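Local coordinates for putative cell invasion protein with MAC/Perforin domain (Bacteroides thetaiotaomicron VPI-5482, PDB 3KK7) that is of unproven function but belongs to the membrane-attack complex/perforin (MACPF) family and may act in cell invasion, at residues A[481-486]-A[503-508]; A[489-494]-A[530-535]. One frame throughout, in Å; residues are numbered along the deposited sequence.

Contact 1: residues A[481-486]-A[503-508]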
loop_
_atom_site.group_PDB
_atom_site.type_symbol
_atom_site.label_atom_id
_atom_site.label_comp_id
_atom_site.label_asym_id
_atom_site.label_seq_id
_atom_site.Cartn_x
_atom_site.Cartn_y
_atom_site.Cartn_z
ATOM N N LYS A 481 26.576 -1.796 -14.983
ATOM C CA LYS A 481 25.140 -1.691 -15.141
ATOM C C LYS A 481 24.634 -2.775 -16.092
ATOM O O LYS A 481 25.398 -3.322 -16.912
ATOM C CB LYS A 481 24.773 -0.306 -15.682
ATOM C CG LYS A 481 25.102 -0.143 -17.147
ATOM C CD LYS A 481 24.956 1.279 -17.651
ATOM C CE LYS A 481 25.124 1.314 -19.167
ATOM N NZ LYS A 481 25.113 2.693 -19.654
ATOM N N PHE A 482 23.345 -3.071 -15.980
ATOM C CA PHE A 482 22.666 -3.891 -16.981
ATOM C C PHE A 482 21.169 -3.567 -16.983
ATOM O O PHE A 482 20.627 -3.083 -15.976
ATOM C CB PHE A 482 22.908 -5.386 -16.738
ATOM C CG PHE A 482 22.154 -5.936 -15.564
ATOM C CD1 PHE A 482 22.647 -5.785 -14.272
ATOM C CD2 PHE A 482 20.941 -6.600 -15.748
ATOM C CE1 PHE A 482 21.941 -6.301 -13.173
ATOM C CE2 PHE A 482 20.219 -7.111 -14.655
ATOM C CZ PHE A 482 20.714 -6.963 -13.365
ATOM N N LYS A 483 20.520 -3.832 -18.116
ATOM C CA LYS A 483 19.086 -3.655 -18.234
ATOM C C LYS A 483 18.353 -4.977 -18.159
ATOM O O LYS A 483 18.663 -5.887 -18.914
ATOM C CB LYS A 483 18.729 -2.971 -19.550
ATOM C CG LYS A 483 17.328 -2.425 -19.553
ATOM C CD LYS A 483 17.031 -1.616 -20.788
ATOM C CE LYS A 483 16.770 -2.504 -21.971
ATOM N NZ LYS A 483 16.043 -1.730 -22.991
ATOM N N ASN A 484 17.365 -5.065 -17.270
ATOM C CA ASN A 484 16.432 -6.192 -17.240
ATOM C C ASN A 484 15.489 -6.071 -18.439
ATOM O O ASN A 484 14.801 -5.071 -18.607
ATOM C CB ASN A 484 15.645 -6.195 -15.924
ATOM C CG ASN A 484 14.718 -7.384 -15.790
ATOM O OD1 ASN A 484 13.842 -7.601 -16.628
ATOM N ND2 ASN A 484 14.893 -8.157 -14.724
ATOM N N ALA A 485 15.472 -7.097 -19.276
ATOM C CA ALA A 485 14.705 -7.066 -20.511
ATOM C C ALA A 485 13.213 -7.177 -20.261
ATOM O O ALA A 485 12.434 -6.586 -20.983
ATOM C CB ALA A 485 15.156 -8.182 -21.444
ATOM N N ASN A 486 12.804 -7.954 -19.263
ATOM C CA ASN A 486 11.372 -8.074 -18.970
ATOM C C ASN A 486 10.778 -6.739 -18.542
ATOM O O ASN A 486 9.666 -6.413 -18.920
ATOM C CB ASN A 486 11.073 -9.067 -17.829
ATOM C CG ASN A 486 11.382 -10.495 -18.190
ATOM O OD1 ASN A 486 10.847 -11.039 -19.157
ATOM N ND2 ASN A 486 12.241 -11.128 -17.392
ATOM N N TYR A 503 16.612 2.356 -12.031
ATOM C CA TYR A 503 15.655 3.294 -12.655
ATOM C C TYR A 503 15.081 2.719 -13.951
ATOM O O TYR A 503 15.800 2.049 -14.697
ATOM C CB TYR A 503 16.254 4.709 -12.907
ATOM C CG TYR A 503 17.447 4.821 -13.868
ATOM C CD1 TYR A 503 18.753 4.893 -13.396
ATOM C CD2 TYR A 503 17.258 4.907 -15.251
ATOM C CE1 TYR A 503 19.848 5.007 -14.292
ATOM C CE2 TYR A 503 18.328 5.016 -16.141
ATOM C CZ TYR A 503 19.612 5.067 -15.659
ATOM O OH TYR A 503 20.663 5.178 -16.547
ATOM N N TYR A 504 13.792 2.974 -14.201
ATOM C CA TYR A 504 13.162 2.621 -15.480
ATOM C C TYR A 504 13.858 3.359 -16.631
ATOM O O TYR A 504 14.333 4.469 -16.446
ATOM C CB TYR A 504 11.664 2.929 -15.464
ATOM C CG TYR A 504 11.005 2.604 -16.783
ATOM C CD1 TYR A 504 10.642 1.295 -17.109
ATOM C CD2 TYR A 504 10.800 3.605 -17.745
ATOM C CE1 TYR A 504 10.073 0.997 -18.355
ATOM C CE2 TYR A 504 10.231 3.315 -18.991
ATOM C CZ TYR A 504 9.876 2.021 -19.284
ATOM O OH TYR A 504 9.321 1.769 -20.510
ATOM N N ASP A 505 13.911 2.724 -17.805
ATOM C CA ASP A 505 14.718 3.197 -18.928
ATOM C C ASP A 505 14.074 4.343 -19.706
ATOM O O ASP A 505 13.516 4.171 -20.805
ATOM C CB ASP A 505 15.064 2.044 -19.880
ATOM C CG ASP A 505 16.128 2.421 -20.904
ATOM O OD1 ASP A 505 16.790 3.461 -20.727
ATOM O OD2 ASP A 505 16.335 1.667 -21.876
ATOM N N ASP A 506 14.167 5.517 -19.105
ATOM C CA ASP A 506 13.778 6.748 -19.736
ATOM C C ASP A 506 14.798 7.760 -19.285
ATOM O O ASP A 506 14.901 8.045 -18.102
ATOM C CB ASP A 506 12.377 7.188 -19.325
ATOM C CG ASP A 506 11.839 8.330 -20.206
ATOM O OD1 ASP A 506 12.615 9.193 -20.685
ATOM O OD2 ASP A 506 10.612 8.368 -20.410
ATOM N N ASP A 507 15.545 8.296 -20.243
ATOM C CA ASP A 507 16.586 9.277 -19.975
ATOM C C ASP A 507 16.117 10.456 -19.093
ATOM O O ASP A 507 16.927 11.045 -18.363
ATOM C CB ASP A 507 17.215 9.762 -21.302
ATOM C CG ASP A 507 18.177 8.717 -21.945
ATOM O OD1 ASP A 507 18.461 7.668 -21.338
ATOM O OD2 ASP A 507 18.673 8.955 -23.066
ATOM N N TYR A 508 14.829 10.779 -19.091
ATOM C CA TYR A 508 14.382 11.871 -18.236
ATOM C C TYR A 508 14.797 11.663 -16.765
ATOM O O TYR A 508 15.032 12.633 -16.058
ATOM C CB TYR A 508 12.872 12.107 -18.352
ATOM C CG TYR A 508 11.988 11.533 -17.223
ATOM C CD1 TYR A 508 11.732 12.255 -16.059
ATOM C CD2 TYR A 508 11.379 10.292 -17.349
ATOM C CE1 TYR A 508 10.908 11.733 -15.058
ATOM C CE2 TYR A 508 10.579 9.788 -16.367
ATOM C CZ TYR A 508 10.339 10.509 -15.223
ATOM O OH TYR A 508 9.532 9.974 -14.235
#

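Contact 2: residues A[489-494]-A[530-535]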
loop_
_atom_site.group_PDB
_atom_site.type_symbol
_atom_site.label_atom_id
_atom_site.label_comp_id
_atom_site.label_asym_id
_atom_site.label_seq_id
_atom_site.Cartn_x
_atom_site.Cartn_y
_atom_site.Cartn_z
ATOM N N ILE A 489 14.262 -2.040 -16.602
ATOM C CA ILE A 489 14.890 -1.295 -15.524
ATOM C C ILE A 489 16.393 -1.432 -15.678
ATOM O O ILE A 489 16.907 -2.513 -16.005
ATOM C CB ILE A 489 14.439 -1.797 -14.136
ATOM C CG1 ILE A 489 12.913 -1.639 -14.015
ATOM C CG2 ILE A 489 15.164 -1.042 -13.033
ATOM C CD1 ILE A 489 12.325 -2.187 -12.754
ATOM N N TRP A 490 17.086 -0.315 -15.493
ATOM C CA TRP A 490 18.532 -0.310 -15.444
ATOM C C TRP A 490 18.903 -0.525 -13.998
ATOM O O TRP A 490 18.284 0.056 -13.110
ATOM C CB TRP A 490 19.106 1.019 -15.925
ATOM C CG TRP A 490 19.243 1.130 -17.415
ATOM C CD1 TRP A 490 18.475 1.886 -18.243
ATOM C CD2 TRP A 490 20.220 0.489 -18.246
ATOM N NE1 TRP A 490 18.902 1.751 -19.540
ATOM C CE2 TRP A 490 19.969 0.899 -19.576
ATOM C CE3 TRP A 490 21.289 -0.381 -17.999
ATOM C CZ2 TRP A 490 20.737 0.457 -20.665
ATOM C CZ3 TRP A 490 22.063 -0.820 -19.091
ATOM C CH2 TRP A 490 21.776 -0.400 -20.400
ATOM N N TYR A 491 19.873 -1.398 -13.767
ATOM C CA TYR A 491 20.415 -1.626 -12.436
ATOM C C TYR A 491 21.903 -1.319 -12.526
ATOM O O TYR A 491 22.649 -2.002 -13.253
ATOM C CB TYR A 491 20.176 -3.059 -11.972
ATOM C CG TYR A 491 18.738 -3.408 -11.775
ATOM C CD1 TYR A 491 18.103 -3.117 -10.581
ATOM C CD2 TYR A 491 18.002 -4.027 -12.771
ATOM C CE1 TYR A 491 16.755 -3.430 -10.371
ATOM C CE2 TYR A 491 16.649 -4.346 -12.568
ATOM C CZ TYR A 491 16.045 -4.035 -11.360
ATOM O OH TYR A 491 14.730 -4.323 -11.118
ATOM N N ILE A 492 22.294 -0.241 -11.840
ATOM C CA ILE A 492 23.680 0.198 -11.742
ATOM C C ILE A 492 24.178 -0.241 -10.371
ATOM O O ILE A 492 23.625 0.154 -9.349
ATOM C CB ILE A 492 23.808 1.711 -11.936
ATOM C CG1 ILE A 492 23.081 2.098 -13.226
ATOM C CG2 ILE A 492 25.259 2.121 -12.006
ATOM C CD1 ILE A 492 23.390 3.500 -13.745
ATOM N N TYR A 493 25.199 -1.091 -10.363
ATOM C CA TYR A 493 25.606 -1.778 -9.148
ATOM C C TYR A 493 27.090 -1.693 -8.944
ATOM O O TYR A 493 27.854 -1.680 -9.903
ATOM C CB TYR A 493 25.175 -3.252 -9.183
ATOM C CG TYR A 493 25.865 -4.111 -10.223
ATOM C CD1 TYR A 493 25.427 -4.117 -11.544
ATOM C CD2 TYR A 493 26.928 -4.952 -9.870
ATOM C CE1 TYR A 493 26.028 -4.924 -12.494
ATOM C CE2 TYR A 493 27.553 -5.762 -10.817
ATOM C CZ TYR A 493 27.102 -5.740 -12.129
ATOM O OH TYR A 493 27.721 -6.524 -13.076
ATOM N N ASN A 494 27.466 -1.615 -7.671
ATOM C CA ASN A 494 28.859 -1.574 -7.239
ATOM C C ASN A 494 29.227 -2.921 -6.614
ATOM O O ASN A 494 28.853 -3.192 -5.467
ATOM C CB ASN A 494 29.050 -0.452 -6.225
ATOM C CG ASN A 494 30.501 -0.249 -5.840
ATOM O OD1 ASN A 494 31.228 -1.205 -5.549
ATOM N ND2 ASN A 494 30.925 1.004 -5.823
ATOM N N THR A 530 18.567 -12.689 -9.272
ATOM C CA THR A 530 18.543 -13.309 -7.953
ATOM C C THR A 530 19.807 -12.892 -7.219
ATOM O O THR A 530 19.740 -12.565 -6.044
ATOM C CB THR A 530 18.342 -14.866 -7.993
ATOM O OG1 THR A 530 19.526 -15.496 -8.465
ATOM C CG2 THR A 530 17.192 -15.296 -8.905
ATOM N N THR A 531 20.942 -12.839 -7.925
ATOM C CA THR A 531 22.202 -12.344 -7.344
ATOM C C THR A 531 22.034 -10.899 -6.895
ATOM O O THR A 531 22.430 -10.521 -5.787
ATOM C CB THR A 531 23.390 -12.461 -8.344
ATOM O OG1 THR A 531 23.753 -13.839 -8.479
ATOM C CG2 THR A 531 24.624 -11.640 -7.889
ATOM N N LEU A 532 21.415 -10.088 -7.730
ATOM C CA LEU A 532 21.233 -8.691 -7.384
ATOM C C LEU A 532 20.464 -8.536 -6.075
ATOM O O LEU A 532 20.952 -7.939 -5.121
ATOM C CB LEU A 532 20.516 -7.957 -8.513
ATOM C CG LEU A 532 20.728 -6.445 -8.546
ATOM C CD1 LEU A 532 22.249 -6.141 -8.678
ATOM C CD2 LEU A 532 19.895 -5.827 -9.697
ATOM N N TYR A 533 19.272 -9.105 -5.994
ATOM C CA TYR A 533 18.475 -8.887 -4.796
ATOM C C TYR A 533 18.908 -9.721 -3.597
ATOM O O TYR A 533 18.508 -9.436 -2.470
ATOM C CB TYR A 533 16.964 -9.034 -5.071
ATOM C CG TYR A 533 16.456 -10.359 -5.625
ATOM C CD1 TYR A 533 16.524 -11.536 -4.875
ATOM C CD2 TYR A 533 15.813 -10.419 -6.860
ATOM C CE1 TYR A 533 16.001 -12.743 -5.351
ATOM C CE2 TYR A 533 15.303 -11.632 -7.353
ATOM C CZ TYR A 533 15.404 -12.790 -6.590
ATOM O OH TYR A 533 14.923 -13.987 -7.070
ATOM N N GLN A 534 19.689 -10.766 -3.808
ATOM C CA GLN A 534 20.157 -11.546 -2.657
ATOM C C GLN A 534 21.388 -10.922 -2.015
ATOM O O GLN A 534 21.609 -11.102 -0.813
ATOM C CB GLN A 534 20.438 -13.005 -3.017
ATOM C CG GLN A 534 19.182 -13.765 -3.290
ATOM C CD GLN A 534 19.394 -15.225 -3.455
ATOM O OE1 GLN A 534 20.518 -15.715 -3.636
ATOM N NE2 GLN A 534 18.308 -15.955 -3.380
ATOM N N ARG A 535 22.180 -10.202 -2.815
ATOM C CA ARG A 535 23.477 -9.724 -2.369
ATOM C C ARG A 535 23.635 -8.220 -2.423
ATOM O O ARG A 535 24.616 -7.712 -1.904
ATOM C CB ARG A 535 24.593 -10.409 -3.175
ATOM C CG ARG A 535 24.700 -11.966 -2.953
ATOM C CD ARG A 535 25.854 -12.623 -3.766
ATOM N NE ARG A 535 27.073 -11.804 -3.685
ATOM C CZ ARG A 535 28.108 -11.852 -4.530
ATOM N NH1 ARG A 535 28.142 -12.730 -5.535
ATOM N NH2 ARG A 535 29.133 -11.016 -4.352
#

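Contact 1: residues A[481-486]-A[503-508]
Lys483 and Asp505 meet in an ionic contact near the protein surface, the single cross-link between these two segments, which bury just 76 Å² together. Their side chains cross at about a right angle. The methylene CD of Lys483 lies 3.5 Å from Asp505 OD2. Beyond CD, a bend at chi3 (77°) in the otherwise extended chain sets the course of CE and NZ, and Lys483 NZ stands 3.6 Å from that same Asp505 OD2, a loose salt bridge. The stronger polar partner of the ammonium is Asn488, whose OD1 accepts a hydrogen bond from NZ. A methionine in place of Lys483 would probably leave the Asp505 carboxylate without this charged mate and Asn488 OD1 without its donor.

Two local hydrogen bonds, one of them accepted by a side chain, shape the aspartate side. Asp505 is the centre of an inverse gamma turn, closed by Asp506 N on Tyr504 O at 2.9 Å. Next comes a capping bond: Tyr508 N donates almost straight (173°) to Asp506 OD1 at 3.2 Å, from 38° out of the carboxylate plane, where the chain enters helix 508-512.

Strand 489-494 runs between strands 480-484 and 499-504, so the ion pair reaches across a middle strand at one end of the sheet. Trp490 of that strand packs against Lys483, makes a cation-pi contact with Lys481 and meets the ring of Tyr503.

Contact 2: residues A[489-494]-A[530-535]
Leu532 reaches from helix 529-535 to the sheet and divides its two methyls between Tyr491 and Tyr493. CD2 of Leu532 lies over one face of the Tyr491 ring, at the root of the ring, 3.4 Å from both CG and CD1 of Tyr491; the two side chains run obliquely to one another. Ile489 puts its CG2 against the opposite face, 3.5 Å above the plane and offset toward the rim, so the ring is sandwiched between two aliphatic groups.

The other methyl has a looser fit. CD1 of Leu532 is 4.1 Å from CB of Tyr493 and sits obliquely to that ring. With chi1 at 67°, CG of Tyr493 falls between the backbone N and the carbonyl carbon, which sets the ring beside its own strand, its edge in plane with Tyr491 O, and its hydroxyl hydrogen-bonds to Lys525 O.

Phe482 of the neighbouring strand also touches Leu532, extending this apolar helix-on-sheet packing. With no hydrogen bond or salt bridge between the two segments, the 132 Å² they bury rests on shape and the hydrophobic effect, and the sole polar group of Tyr493's side chain is satisfied away from the leucine.

Overall arrangement
All four segments belong to the C-terminal D3 region of the MACPF protein. Strand 480-484 comes first and leads through a tight connection into 489-494, then 499-504; contact 1 closes this 16-residue loop between its segments. Contact 2 starts inside that loop, on strand 489-494, which lies between the other two, and closes a longer one at helix 529-535, so the two contacts cross rather than nest. They lie on opposite faces of the same sheet, contact 2 fixing the helix to one face. Their centres are 12 Å apart, and probable backbone hydrogen bonds join them: Phe482 O to Tyr491 N, 2.9 Å, and Tyr503 O to Trp490 N, 2.8 Å.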